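Local coordinates for galactonate dehydratase (Zobellia galactanivorans, PDB 5OLC), which belongs to the enolase superfamily, joining an N-terminal domain of the mandelate racemase and muconate lactonizing enzyme type to a TIM-barrel-like C-terminal domain, at residues A[263-267]-A[268-272]; A[291-294]-A[295-299]; A[307-310]-A[311-314]; A[342-345]-A[346-350]. All blocks are in the same frame, centred on the assembly; numbering follows the deposited sequence.

Contact 1 (A[263-267]-A[268-272]); sequences KRLFD and KDCVD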
ATOM      1  N   LYS A 263       6.481  -7.637  16.622  1.00 41.06           N
ATOM      2  CA  LYS A 263       6.008  -6.461  15.882  1.00 40.15           C
ATOM      3  C   LYS A 263       5.700  -6.886  14.445  1.00 46.51           C
ATOM      4  O   LYS A 263       4.633  -6.552  13.934  1.00 44.83           O
ATOM      5  CB  LYS A 263       7.067  -5.332  15.960  1.00 41.59           C
ATOM      6  CG  LYS A 263       7.311  -4.446  14.740  1.00 42.52           C
ATOM      7  CD  LYS A 263       6.289  -3.343  14.559  1.00 52.38           C
ATOM      8  CE  LYS A 263       6.841  -2.160  13.787  1.00 61.36           C
ATOM      9  NZ  LYS A 263       7.193  -2.423  12.356  1.00 56.76           N
ATOM     10  N   ARG A 264       6.611  -7.686  13.822  1.00 46.32           N
ATOM     11  CA  ARG A 264       6.462  -8.197  12.463  1.00 46.03           C
ATOM     12  C   ARG A 264       5.273  -9.162  12.365  1.00 49.62           C
ATOM     13  O   ARG A 264       4.546  -9.092  11.374  1.00 51.51           O
ATOM     14  CB  ARG A 264       7.790  -8.762  11.905  1.00 46.65           C
ATOM     15  CG  ARG A 264       7.970 -10.293  11.797  1.00 65.16           C
ATOM     16  CD  ARG A 264       9.256 -10.677  11.055  1.00 82.93           C
ATOM     17  NE  ARG A 264      10.500 -10.470  11.829  1.00 97.28           N
ATOM     18  CZ  ARG A 264      11.298  -9.393  11.763  1.00100.97           C
ATOM     19  NH1 ARG A 264      12.398  -9.329  12.504  1.00 70.73           N
ATOM     20  NH2 ARG A 264      10.989  -8.370  10.969  1.00 85.93           N
ATOM     21  N   LEU A 265       5.009  -9.971  13.409  1.00 44.38           N
ATOM     22  CA  LEU A 265       3.856 -10.870  13.411  1.00 44.37           C
ATOM     23  C   LEU A 265       2.545 -10.066  13.442  1.00 49.61           C
ATOM     24  O   LEU A 265       1.622 -10.354  12.677  1.00 50.59           O
ATOM     25  CB  LEU A 265       3.931 -11.853  14.602  1.00 44.27           C
ATOM     26  CG  LEU A 265       2.764 -12.861  14.748  1.00 47.37           C
ATOM     27  CD1 LEU A 265       2.939 -14.035  13.848  1.00 46.04           C
ATOM     28  CD2 LEU A 265       2.627 -13.322  16.159  1.00 50.55           C
ATOM     29  N   PHE A 266       2.490  -9.047  14.306  1.00 46.51           N
ATOM     30  CA  PHE A 266       1.314  -8.198  14.471  1.00 47.93           C
ATOM     31  C   PHE A 266       1.059  -7.273  13.275  1.00 55.07           C
ATOM     32  O   PHE A 266      -0.107  -6.954  13.005  1.00 56.92           O
ATOM     33  CB  PHE A 266       1.408  -7.367  15.776  1.00 49.62           C
ATOM     34  CG  PHE A 266       1.516  -8.122  17.085  1.00 50.81           C
ATOM     35  CD1 PHE A 266       0.724  -9.243  17.337  1.00 53.66           C
ATOM     36  CD2 PHE A 266       2.336  -7.658  18.102  1.00 52.05           C
ATOM     37  CE1 PHE A 266       0.804  -9.915  18.556  1.00 53.91           C
ATOM     38  CE2 PHE A 266       2.401  -8.323  19.328  1.00 54.41           C
ATOM     39  CZ  PHE A 266       1.635  -9.447  19.547  1.00 52.15           C
ATOM     40  N   ASP A 267       2.140  -6.833  12.571  1.00 49.94           N
ATOM     41  CA  ASP A 267       2.042  -5.938  11.419  1.00 49.57           C
ATOM     42  C   ASP A 267       1.331  -6.599  10.275  1.00 57.91           C
ATOM     43  O   ASP A 267       0.773  -5.909   9.421  1.00 58.22           O
ATOM     44  CB  ASP A 267       3.432  -5.486  10.952  1.00 50.23           C
ATOM     45  CG  ASP A 267       3.990  -4.251  11.629  1.00 54.36           C
ATOM     46  OD1 ASP A 267       3.256  -3.608  12.403  1.00 55.93           O
ATOM     47  OD2 ASP A 267       5.141  -3.912  11.365  1.00 57.39           O
ATOM     48  N   LYS A 268       1.351  -7.934  10.255  1.00 57.37           N
ATOM     49  CA  LYS A 268       0.752  -8.722   9.197  1.00 58.28           C
ATOM     50  C   LYS A 268      -0.624  -9.298   9.578  1.00 66.26           C
ATOM     51  O   LYS A 268      -1.138 -10.150   8.852  1.00 66.99           O
ATOM     52  CB  LYS A 268       1.733  -9.809   8.719  1.00 60.14           C
ATOM     53  CG  LYS A 268       3.077  -9.289   8.221  1.00 72.87           C
ATOM     54  CD  LYS A 268       3.680 -10.191   7.134  1.00 80.43           C
ATOM     55  CE  LYS A 268       3.463  -9.688   5.711  1.00 86.22           C
ATOM     56  NZ  LYS A 268       4.744  -9.538   4.962  1.00 87.28           N
ATOM     57  N   ASP A 269      -1.234  -8.825  10.694  1.00 65.07           N
ATOM     58  CA  ASP A 269      -2.569  -9.244  11.181  1.00 66.76           C
ATOM     59  C   ASP A 269      -2.787 -10.797  11.166  1.00 70.90           C
ATOM     60  O   ASP A 269      -3.875 -11.282  10.819  1.00 69.52           O
ATOM     61  CB  ASP A 269      -3.680  -8.501  10.393  1.00 70.02           C
ATOM     62  CG  ASP A 269      -4.870  -7.999  11.213  1.00 88.74           C
ATOM     63  OD1 ASP A 269      -4.722  -7.850  12.460  1.00 90.75           O
ATOM     64  OD2 ASP A 269      -5.951  -7.749  10.609  1.00 94.18           O
ATOM     65  N   CYS A 270      -1.732 -11.553  11.569  1.00 67.19           N
ATOM     66  CA  CYS A 270      -1.673 -13.015  11.570  1.00 66.85           C
ATOM     67  C   CYS A 270      -2.557 -13.694  12.601  1.00 69.87           C
ATOM     68  O   CYS A 270      -3.311 -14.615  12.258  1.00 70.76           O
ATOM     69  CB  CYS A 270      -0.230 -13.483  11.717  1.00 67.54           C
ATOM     70  SG  CYS A 270       0.917 -12.717  10.555  1.00 71.64           S
ATOM     71  N   VAL A 271      -2.397 -13.298  13.879  1.00 63.02           N
ATOM     72  CA  VAL A 271      -3.049 -13.965  14.992  1.00 60.57           C
ATOM     73  C   VAL A 271      -4.114 -13.139  15.722  1.00 62.41           C
ATOM     74  O   VAL A 271      -4.094 -11.903  15.721  1.00 61.54           O
ATOM     75  CB  VAL A 271      -1.990 -14.505  15.994  1.00 63.03           C
ATOM     76  CG1 VAL A 271      -1.114 -15.565  15.346  1.00 62.65           C
ATOM     77  CG2 VAL A 271      -1.140 -13.387  16.597  1.00 62.50           C
ATOM     78  N   ASP A 272      -5.033 -13.876  16.369  1.00 57.08           N
ATOM     79  CA  ASP A 272      -6.071 -13.391  17.259  1.00 55.23           C
ATOM     80  C   ASP A 272      -5.460 -13.401  18.674  1.00 55.74           C
ATOM     81  O   ASP A 272      -5.756 -12.506  19.473  1.00 55.51           O
ATOM     82  CB  ASP A 272      -7.302 -14.317  17.200  1.00 56.69           C
ATOM     83  CG  ASP A 272      -8.184 -14.095  16.000  1.00 63.99           C
ATOM     84  OD1 ASP A 272      -8.832 -13.023  15.925  1.00 65.91           O
ATOM     85  OD2 ASP A 272      -8.260 -14.998  15.154  1.00 67.63           O
TER
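L265 swings CG directly opposite its backbone N (chi1 179°), which brings its methyls onto the chain that leaves the helix. C270 keeps SG beside its own backbone N (chi1 -51°), turned back toward the last helical turn. CD1 of L265 touches CB of C270 at 3.9 Å. The other branch, CD2, meets CG2 of V271 at 3.8 Å, and the two side chains cross at about a right angle. CG2 of V271 also sits at the edge of the F266 ring, near its plane, 4.4 Å from CE1. Two backbone bonds close the turn. D269 N donates to F266 O at 3.2 Å, and K268 N gives a weak bond to L265 O. D269 has positive phi (46°). Its OD1 forms salt bridges with R243 and with R241 of the fourth subunit. One helical turn back, K263 NZ forms a salt bridge with D267 OD2 at 2.7 Å, using the syn lone pair of the oxygen. This is the C-terminal end of a barrel helix, where helix 258-267 leads to strand 273-274 in a beta-alpha-beta unit of the TIM-barrel-like domain.

Contact 2 (A[291-294]-A[295-299]); sequences ATLA and QTYNV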
ATOM      1  N   ALA A 291       4.104  -7.766  25.673  1.00 35.93           N
ATOM      2  CA  ALA A 291       2.769  -7.518  26.214  1.00 36.84           C
ATOM      3  C   ALA A 291       2.281  -6.084  25.942  1.00 41.34           C
ATOM      4  O   ALA A 291       1.108  -5.907  25.618  1.00 40.32           O
ATOM      5  CB  ALA A 291       2.715  -7.853  27.695  1.00 37.79           C
ATOM      6  N   THR A 292       3.193  -5.082  26.010  1.00 38.88           N
ATOM      7  CA  THR A 292       2.962  -3.652  25.699  1.00 38.13           C
ATOM      8  C   THR A 292       2.564  -3.510  24.207  1.00 39.06           C
ATOM      9  O   THR A 292       1.624  -2.779  23.862  1.00 34.60           O
ATOM     10  CB  THR A 292       4.262  -2.869  26.030  1.00 49.60           C
ATOM     11  OG1 THR A 292       4.367  -2.735  27.448  1.00 60.26           O
ATOM     12  CG2 THR A 292       4.357  -1.499  25.353  1.00 43.92           C
ATOM     13  N   LEU A 293       3.320  -4.213  23.337  1.00 37.29           N
ATOM     14  CA  LEU A 293       3.116  -4.251  21.899  1.00 37.87           C
ATOM     15  C   LEU A 293       1.777  -4.899  21.590  1.00 43.04           C
ATOM     16  O   LEU A 293       0.965  -4.298  20.884  1.00 42.84           O
ATOM     17  CB  LEU A 293       4.238  -5.051  21.232  1.00 38.70           C
ATOM     18  CG  LEU A 293       5.373  -4.246  20.622  1.00 45.00           C
ATOM     19  CD1 LEU A 293       6.428  -5.162  20.066  1.00 45.08           C
ATOM     20  CD2 LEU A 293       4.873  -3.364  19.482  1.00 48.87           C
ATOM     21  N   ALA A 294       1.522  -6.112  22.145  1.00 39.89           N
ATOM     22  CA  ALA A 294       0.271  -6.837  21.954  1.00 39.81           C
ATOM     23  C   ALA A 294      -0.884  -5.922  22.240  1.00 42.84           C
ATOM     24  O   ALA A 294      -1.778  -5.835  21.412  1.00 42.28           O
ATOM     25  CB  ALA A 294       0.219  -8.057  22.857  1.00 40.79           C
ATOM     26  N   GLN A 295      -0.795  -5.156  23.360  1.00 40.33           N
ATOM     27  CA  GLN A 295      -1.764  -4.164  23.849  1.00 40.27           C
ATOM     28  C   GLN A 295      -2.018  -3.058  22.836  1.00 46.03           C
ATOM     29  O   GLN A 295      -3.169  -2.788  22.515  1.00 45.91           O
ATOM     30  CB  GLN A 295      -1.300  -3.579  25.196  1.00 41.13           C
ATOM     31  CG  GLN A 295      -2.260  -2.575  25.824  1.00 50.50           C
ATOM     32  CD  GLN A 295      -2.233  -2.649  27.331  1.00 67.58           C
ATOM     33  OE1 GLN A 295      -1.236  -2.312  27.988  1.00 58.55           O
ATOM     34  NE2 GLN A 295      -3.336  -3.109  27.913  1.00 66.23           N
ATOM     35  N   THR A 296      -0.951  -2.419  22.350  1.00 44.21           N
ATOM     36  CA  THR A 296      -0.982  -1.362  21.340  1.00 44.63           C
ATOM     37  C   THR A 296      -1.682  -1.897  20.069  1.00 51.06           C
ATOM     38  O   THR A 296      -2.541  -1.216  19.521  1.00 53.47           O
ATOM     39  CB  THR A 296       0.462  -0.889  21.088  1.00 52.97           C
ATOM     40  OG1 THR A 296       1.090  -0.590  22.332  1.00 53.95           O
ATOM     41  CG2 THR A 296       0.556   0.261  20.152  1.00 49.74           C
ATOM     42  N   TYR A 297      -1.355  -3.120  19.642  1.00 47.89           N
ATOM     43  CA  TYR A 297      -1.965  -3.757  18.472  1.00 48.81           C
ATOM     44  C   TYR A 297      -3.332  -4.358  18.775  1.00 54.48           C
ATOM     45  O   TYR A 297      -3.965  -4.895  17.870  1.00 55.39           O
ATOM     46  CB  TYR A 297      -1.020  -4.818  17.848  1.00 49.71           C
ATOM     47  CG  TYR A 297       0.072  -4.205  17.010  1.00 51.68           C
ATOM     48  CD1 TYR A 297      -0.174  -3.793  15.704  1.00 53.37           C
ATOM     49  CD2 TYR A 297       1.325  -3.947  17.547  1.00 52.99           C
ATOM     50  CE1 TYR A 297       0.828  -3.212  14.928  1.00 53.74           C
ATOM     51  CE2 TYR A 297       2.322  -3.328  16.795  1.00 54.28           C
ATOM     52  CZ  TYR A 297       2.070  -2.966  15.484  1.00 61.15           C
ATOM     53  OH  TYR A 297       3.049  -2.362  14.745  1.00 62.81           O
ATOM     54  N   ASN A 298      -3.783  -4.286  20.031  1.00 51.51           N
ATOM     55  CA  ASN A 298      -5.076  -4.825  20.470  1.00 52.58           C
ATOM     56  C   ASN A 298      -5.264  -6.340  20.094  1.00 54.79           C
ATOM     57  O   ASN A 298      -6.270  -6.745  19.503  1.00 52.45           O
ATOM     58  CB  ASN A 298      -6.243  -3.922  19.978  1.00 58.61           C
ATOM     59  CG  ASN A 298      -6.238  -2.523  20.574  1.00 76.90           C
ATOM     60  OD1 ASN A 298      -6.469  -2.324  21.774  1.00 62.29           O
ATOM     61  ND2 ASN A 298      -5.989  -1.517  19.742  1.00 70.90           N
ATOM     62  N   VAL A 299      -4.246  -7.144  20.432  1.00 53.06           N
ATOM     63  CA  VAL A 299      -4.161  -8.598  20.224  1.00 54.08           C
ATOM     64  C   VAL A 299      -3.978  -9.210  21.589  1.00 59.78           C
ATOM     65  O   VAL A 299      -3.097  -8.769  22.334  1.00 60.48           O
ATOM     66  CB  VAL A 299      -2.963  -9.042  19.339  1.00 58.87           C
ATOM     67  CG1 VAL A 299      -3.141 -10.478  18.852  1.00 58.44           C
ATOM     68  CG2 VAL A 299      -2.723  -8.095  18.166  1.00 59.15           C
TER
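Residues 291-296 form the last turns of helix 283-296, held by i to i+4 bonds, until N298 takes positive phi (54°) and the chain turns away. T292 O is gripped twice by one residue. T296 N comes to it at 3.0 Å and T296 OG1 at 2.7 Å, from opposite faces of the carbonyl plane. The hydroxyl gets there because chi1 of T296 (-51°) sets OG1 beside its backbone N, facing back along the helix. L293 and Y297, one turn apart, lie side by side and point the same way. CD2 of L293 meets the ring edge of Y297 in its plane, 3.7 Å from CE2. Along the backbone, Q295 N donates to A291 O at 3.0 Å, and Y297 N reaches L293 O at 2.9 Å. The helix then closes in a Schellman motif. V299 N bonds to A294 O at 3.0 Å, and inside it N298 N bonds to Q295 O at 3.0 Å. In the barrel-like domain this end leads at once into strand 300-301. K263 touches the ring of Y297, and Y297 OH makes weak hydrogen bonds to D267 and to Y297 OH of the second subunit. A294 and V299 both pack on F266 of helix 258-267. The amide of Q295 turns elsewhere: NE2 donates to D323, while OE1 takes a weak bond from K259 of the second subunit.

Contact 3 (A[307-310]-A[311-314]); sequences GTWI and AISA
I312 lays its CD1 methyl over one face of the W309 indole. The methyl carbon is 4.0 Å from the centroid of the six-membered ring, a CH-pi contact offset toward the rim. The second branch takes part too, with CG2 of I312 3.8 Å from CE3 of W309. Chi1 of I312 (-57°) puts CG1 beside the backbone N, on the side of the preceding turn, and from there CD1 reaches over the indole. H352 stacks on the same indole, and W309 NE1 makes a weak hydrogen bond to D347. T308 is the N-cap of helix 309-321, its OG1 accepting from I310 N at 3.3 Å. The helix belongs to the TIM-barrel-like domain, and its start is joined to the three-stranded antiparallel N-terminal sheet: E55 of strand 51-56 is hydrogen-bonded to T308 OG1 and A311 N, while T308 and I310 pack on strand 36-46. The first turn of the helix is tied by I312 N to T308 O at 3.1 Å. W309 O takes two bonds from S313: OG at 2.7 Å and N at 2.8 Å, arriving from opposite faces of its plane. Both come from one residue, a full turn further on, and the hydroxyl of S313 is thereby turned back onto the helix backbone. A314 N adds a weak bond to I310 O.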
ATOM      1  N   GLY A 307       7.467 -26.543  30.399  1.00 72.04           N
ATOM      2  CA  GLY A 307       8.664 -26.883  31.157  1.00 70.63           C
ATOM      3  C   GLY A 307       8.393 -27.303  32.585  1.00 71.55           C
ATOM      4  O   GLY A 307       7.414 -28.012  32.852  1.00 71.08           O
ATOM      5  N   THR A 308       9.276 -26.881  33.514  1.00 65.89           N
ATOM      6  CA  THR A 308       9.131 -27.191  34.941  1.00 64.58           C
ATOM      7  C   THR A 308       8.315 -26.075  35.602  1.00 67.66           C
ATOM      8  O   THR A 308       7.805 -25.197  34.903  1.00 67.51           O
ATOM      9  CB  THR A 308      10.496 -27.406  35.631  1.00 68.83           C
ATOM     10  OG1 THR A 308      11.139 -26.155  35.825  1.00 72.00           O
ATOM     11  CG2 THR A 308      11.405 -28.366  34.903  1.00 64.76           C
ATOM     12  N   TRP A 309       8.199 -26.082  36.937  1.00 63.67           N
ATOM     13  CA  TRP A 309       7.463 -25.030  37.617  1.00 63.11           C
ATOM     14  C   TRP A 309       8.222 -23.718  37.618  1.00 63.02           C
ATOM     15  O   TRP A 309       7.593 -22.702  37.903  1.00 63.73           O
ATOM     16  CB  TRP A 309       7.019 -25.432  39.024  1.00 62.91           C
ATOM     17  CG  TRP A 309       6.039 -26.560  39.039  1.00 64.87           C
ATOM     18  CD1 TRP A 309       6.325 -27.882  39.215  1.00 68.25           C
ATOM     19  CD2 TRP A 309       4.616 -26.474  38.869  1.00 64.86           C
ATOM     20  NE1 TRP A 309       5.166 -28.630  39.161  1.00 68.25           N
ATOM     21  CE2 TRP A 309       4.104 -27.791  38.938  1.00 69.30           C
ATOM     22  CE3 TRP A 309       3.719 -25.411  38.688  1.00 66.31           C
ATOM     23  CZ2 TRP A 309       2.737 -28.074  38.828  1.00 68.57           C
ATOM     24  CZ3 TRP A 309       2.361 -25.695  38.581  1.00 67.95           C
ATOM     25  CH2 TRP A 309       1.883 -27.010  38.652  1.00 68.57           C
ATOM     26  N   ILE A 310       9.544 -23.704  37.261  1.00 55.28           N
ATOM     27  CA  ILE A 310      10.279 -22.431  37.137  1.00 54.16           C
ATOM     28  C   ILE A 310       9.615 -21.639  36.010  1.00 56.06           C
ATOM     29  O   ILE A 310       9.293 -20.472  36.210  1.00 55.07           O
ATOM     30  CB  ILE A 310      11.815 -22.554  36.932  1.00 57.39           C
ATOM     31  CG1 ILE A 310      12.480 -23.231  38.140  1.00 58.48           C
ATOM     32  CG2 ILE A 310      12.415 -21.171  36.722  1.00 56.81           C
ATOM     33  CD1 ILE A 310      13.804 -23.781  37.901  1.00 66.32           C
ATOM     34  N   ALA A 311       9.353 -22.323  34.858  1.00 51.75           N
ATOM     35  CA  ALA A 311       8.662 -21.844  33.661  1.00 50.54           C
ATOM     36  C   ALA A 311       7.197 -21.532  33.948  1.00 56.23           C
ATOM     37  O   ALA A 311       6.734 -20.445  33.569  1.00 57.13           O
ATOM     38  CB  ALA A 311       8.725 -22.889  32.578  1.00 50.94           C
ATOM     39  N   ILE A 312       6.448 -22.479  34.589  1.00 51.20           N
ATOM     40  CA  ILE A 312       5.032 -22.252  34.899  1.00 50.23           C
ATOM     41  C   ILE A 312       4.874 -21.024  35.801  1.00 55.54           C
ATOM     42  O   ILE A 312       4.046 -20.171  35.497  1.00 55.50           O
ATOM     43  CB  ILE A 312       4.305 -23.504  35.428  1.00 52.47           C
ATOM     44  CG1 ILE A 312       4.429 -24.652  34.427  1.00 52.33           C
ATOM     45  CG2 ILE A 312       2.825 -23.212  35.745  1.00 51.87           C
ATOM     46  CD1 ILE A 312       4.577 -26.045  35.052  1.00 61.85           C
ATOM     47  N   SER A 313       5.730 -20.893  36.844  1.00 52.69           N
ATOM     48  CA  SER A 313       5.728 -19.754  37.773  1.00 52.52           C
ATOM     49  C   SER A 313       5.828 -18.411  37.063  1.00 56.58           C
ATOM     50  O   SER A 313       5.011 -17.539  37.340  1.00 56.81           O
ATOM     51  CB  SER A 313       6.840 -19.887  38.806  1.00 55.28           C
ATOM     52  OG  SER A 313       6.527 -20.936  39.700  1.00 63.82           O
ATOM     53  N   ALA A 314       6.788 -18.266  36.114  1.00 52.35           N
ATOM     54  CA  ALA A 314       6.995 -17.061  35.316  1.00 51.84           C
ATOM     55  C   ALA A 314       5.693 -16.668  34.576  1.00 55.22           C
ATOM     56  O   ALA A 314       5.338 -15.481  34.556  1.00 54.39           O
ATOM     57  CB  ALA A 314       8.137 -17.279  34.337  1.00 52.57           C
TER

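Contact 4 (A[342-345]-A[346-350]); sequences ENAL and RDEVT
The guanidinium of R346 has N343 over one face. CB of N343 lies 3.7 Å from NE of R346, and the backbone O of N343 stands above the plane, offset toward the rim. The amide of N343 is not stacked on the guanidinium, for the two planes are 60° apart. Instead its carbon CG rests on the root of the arginine chain, 3.5 Å from CB of R346. NH1 of R346 makes a salt bridge with D347 OD2 at 2.8 Å. NH2 has weaker partners, T341 O in a weak hydrogen bond and D339 in a long ion pair. R346 reaches back over N343 because its chain bends at chi2 and chi3. N343 CG lies opposite its own backbone N (chi1 -158°), which turns OD1 toward the start of the helix. OD1 accepts from R346 N at 3.1 Å, with the donor well above the amide plane, and takes a weaker bond from L345 N. The backbone O of N343 receives D347 N at 3.0 Å, and A344 O receives E348 N at 2.8 Å. OE2 of E348 lies against the A344 methyl, while OE1 is hydrogen-bonded to Y381. T350 OG1 donates to R346 O at 2.7 Å, tying the first strand residue to the helix, and OG1 is also hydrogen-bonded to W309 N of helix 309-321. This is an asparagine N-cap on a short helix, 344-349, which widens into a pi-type turn before running straight into strand 350-357.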
ATOM      1  N   GLU A 342       3.075 -36.535  31.495  1.00 90.69           N
ATOM      2  CA  GLU A 342       4.002 -37.179  32.421  1.00 89.71           C
ATOM      3  C   GLU A 342       5.324 -36.424  32.415  1.00 88.41           C
ATOM      4  O   GLU A 342       5.989 -36.343  31.375  1.00 87.24           O
ATOM      5  CB  GLU A 342       4.194 -38.662  32.064  1.00 91.59           C
ATOM      6  CG  GLU A 342       3.255 -39.588  32.821  1.00106.52           C
ATOM      7  CD  GLU A 342       1.876 -39.823  32.230  1.00127.64           C
ATOM      8  OE1 GLU A 342       1.618 -40.958  31.765  1.00115.67           O
ATOM      9  OE2 GLU A 342       1.022 -38.910  32.321  1.00119.95           O
ATOM     10  N   ASN A 343       5.672 -35.826  33.566  1.00 81.50           N
ATOM     11  CA  ASN A 343       6.904 -35.058  33.697  1.00 79.76           C
ATOM     12  C   ASN A 343       7.475 -35.102  35.102  1.00 80.18           C
ATOM     13  O   ASN A 343       7.047 -34.367  35.997  1.00 78.93           O
ATOM     14  CB  ASN A 343       6.726 -33.624  33.202  1.00 79.86           C
ATOM     15  CG  ASN A 343       8.004 -32.925  32.814  1.00 89.05           C
ATOM     16  OD1 ASN A 343       9.108 -33.241  33.275  1.00 74.92           O
ATOM     17  ND2 ASN A 343       7.854 -31.883  32.017  1.00 81.17           N
ATOM     18  N   ALA A 344       8.468 -35.972  35.276  1.00 75.21           N
ATOM     19  CA  ALA A 344       9.167 -36.158  36.530  1.00 74.10           C
ATOM     20  C   ALA A 344      10.104 -34.983  36.807  1.00 75.65           C
ATOM     21  O   ALA A 344      10.321 -34.669  37.968  1.00 75.89           O
ATOM     22  CB  ALA A 344       9.944 -37.462  36.504  1.00 74.97           C
ATOM     23  N   LEU A 345      10.643 -34.318  35.772  1.00 69.71           N
ATOM     24  CA  LEU A 345      11.551 -33.176  35.981  1.00 68.62           C
ATOM     25  C   LEU A 345      10.791 -31.957  36.479  1.00 71.82           C
ATOM     26  O   LEU A 345      11.304 -31.181  37.286  1.00 70.60           O
ATOM     27  CB  LEU A 345      12.315 -32.848  34.711  1.00 68.37           C
ATOM     28  CG  LEU A 345      12.854 -34.058  34.000  1.00 73.19           C
ATOM     29  CD1 LEU A 345      12.380 -34.087  32.599  1.00 73.56           C
ATOM     30  CD2 LEU A 345      14.351 -34.132  34.088  1.00 76.08           C
ATOM     31  N   ARG A 346       9.547 -31.818  36.017  1.00 68.39           N
ATOM     32  CA  ARG A 346       8.655 -30.745  36.421  1.00 67.88           C
ATOM     33  C   ARG A 346       8.111 -31.010  37.828  1.00 70.73           C
ATOM     34  O   ARG A 346       8.153 -30.109  38.664  1.00 70.15           O
ATOM     35  CB  ARG A 346       7.520 -30.596  35.390  1.00 67.72           C
ATOM     36  CG  ARG A 346       6.345 -29.713  35.793  1.00 72.85           C
ATOM     37  CD  ARG A 346       5.071 -30.521  35.905  1.00 72.30           C
ATOM     38  NE  ARG A 346       4.620 -30.980  34.595  1.00 77.58           N
ATOM     39  CZ  ARG A 346       3.611 -31.817  34.394  1.00 92.96           C
ATOM     40  NH1 ARG A 346       2.918 -32.295  35.422  1.00 80.13           N
ATOM     41  NH2 ARG A 346       3.274 -32.171  33.164  1.00 80.93           N
ATOM     42  N   ASP A 347       7.628 -32.234  38.097  1.00 66.64           N
ATOM     43  CA  ASP A 347       7.013 -32.547  39.383  1.00 66.58           C
ATOM     44  C   ASP A 347       7.992 -32.965  40.512  1.00 71.83           C
ATOM     45  O   ASP A 347       7.643 -32.804  41.686  1.00 71.56           O
ATOM     46  CB  ASP A 347       5.899 -33.577  39.196  1.00 68.28           C
ATOM     47  CG  ASP A 347       4.697 -32.993  38.470  1.00 77.85           C
ATOM     48  OD1 ASP A 347       4.233 -31.895  38.869  1.00 78.70           O
ATOM     49  OD2 ASP A 347       4.224 -33.623  37.504  1.00 81.50           O
ATOM     50  N   GLU A 348       9.211 -33.427  40.184  1.00 69.15           N
ATOM     51  CA  GLU A 348      10.174 -33.840  41.209  1.00 69.39           C
ATOM     52  C   GLU A 348      11.317 -32.846  41.420  1.00 73.58           C
ATOM     53  O   GLU A 348      11.610 -32.520  42.565  1.00 73.51           O
ATOM     54  CB  GLU A 348      10.736 -35.248  40.930  1.00 71.00           C
ATOM     55  CG  GLU A 348       9.714 -36.373  40.983  1.00 85.15           C
ATOM     56  CD  GLU A 348      10.208 -37.746  40.559  1.00110.35           C
ATOM     57  OE1 GLU A 348      11.376 -38.086  40.866  1.00107.87           O
ATOM     58  OE2 GLU A 348       9.411 -38.500  39.955  1.00103.47           O
ATOM     59  N   VAL A 349      11.984 -32.397  40.345  1.00 70.08           N
ATOM     60  CA  VAL A 349      13.125 -31.484  40.468  1.00 70.01           C
ATOM     61  C   VAL A 349      12.692 -30.097  40.962  1.00 74.73           C
ATOM     62  O   VAL A 349      13.418 -29.495  41.762  1.00 73.67           O
ATOM     63  CB  VAL A 349      13.998 -31.414  39.188  1.00 73.84           C
ATOM     64  CG1 VAL A 349      15.275 -30.611  39.428  1.00 73.85           C
ATOM     65  CG2 VAL A 349      14.353 -32.809  38.686  1.00 73.49           C
ATOM     66  N   THR A 350      11.508 -29.606  40.522  1.00 72.34           N
ATOM     67  CA  THR A 350      11.021 -28.284  40.937  1.00 71.93           C
ATOM     68  C   THR A 350       9.851 -28.339  41.911  1.00 74.92           C
ATOM     69  O   THR A 350       8.876 -29.073  41.729  1.00 72.79           O
ATOM     70  CB  THR A 350      10.713 -27.366  39.758  1.00 77.41           C
ATOM     71  OG1 THR A 350       9.866 -28.040  38.838  1.00 77.97           O
ATOM     72  CG2 THR A 350      11.965 -26.861  39.082  1.00 74.69           C
TER

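The contacts follow in series along the chain, all within the C-terminal, TIM-barrel-like domain. Contacts 1 and 2 lie at the ends of helices 258-267 and 283-296, before strands 273-274 and 300-301. Their centres are about 10 Å apart and they touch through D267 and Y297 and through V299, in a region that also meets other subunits. Contact 3 begins helix 309-321; contact 4 spans the short helix 344-349. Their centres are about 11 Å apart, and they meet in a probable hydrogen bond between W309 N and T350 OG1. Contacts 1 and 4 sit on opposite sides of the chain's centre, about 35 Å between centres. Contacts 1 and 2 thus lie where subunits meet, and contacts 3 and 4 where the barrel-like domain packs on the antiparallel sheet.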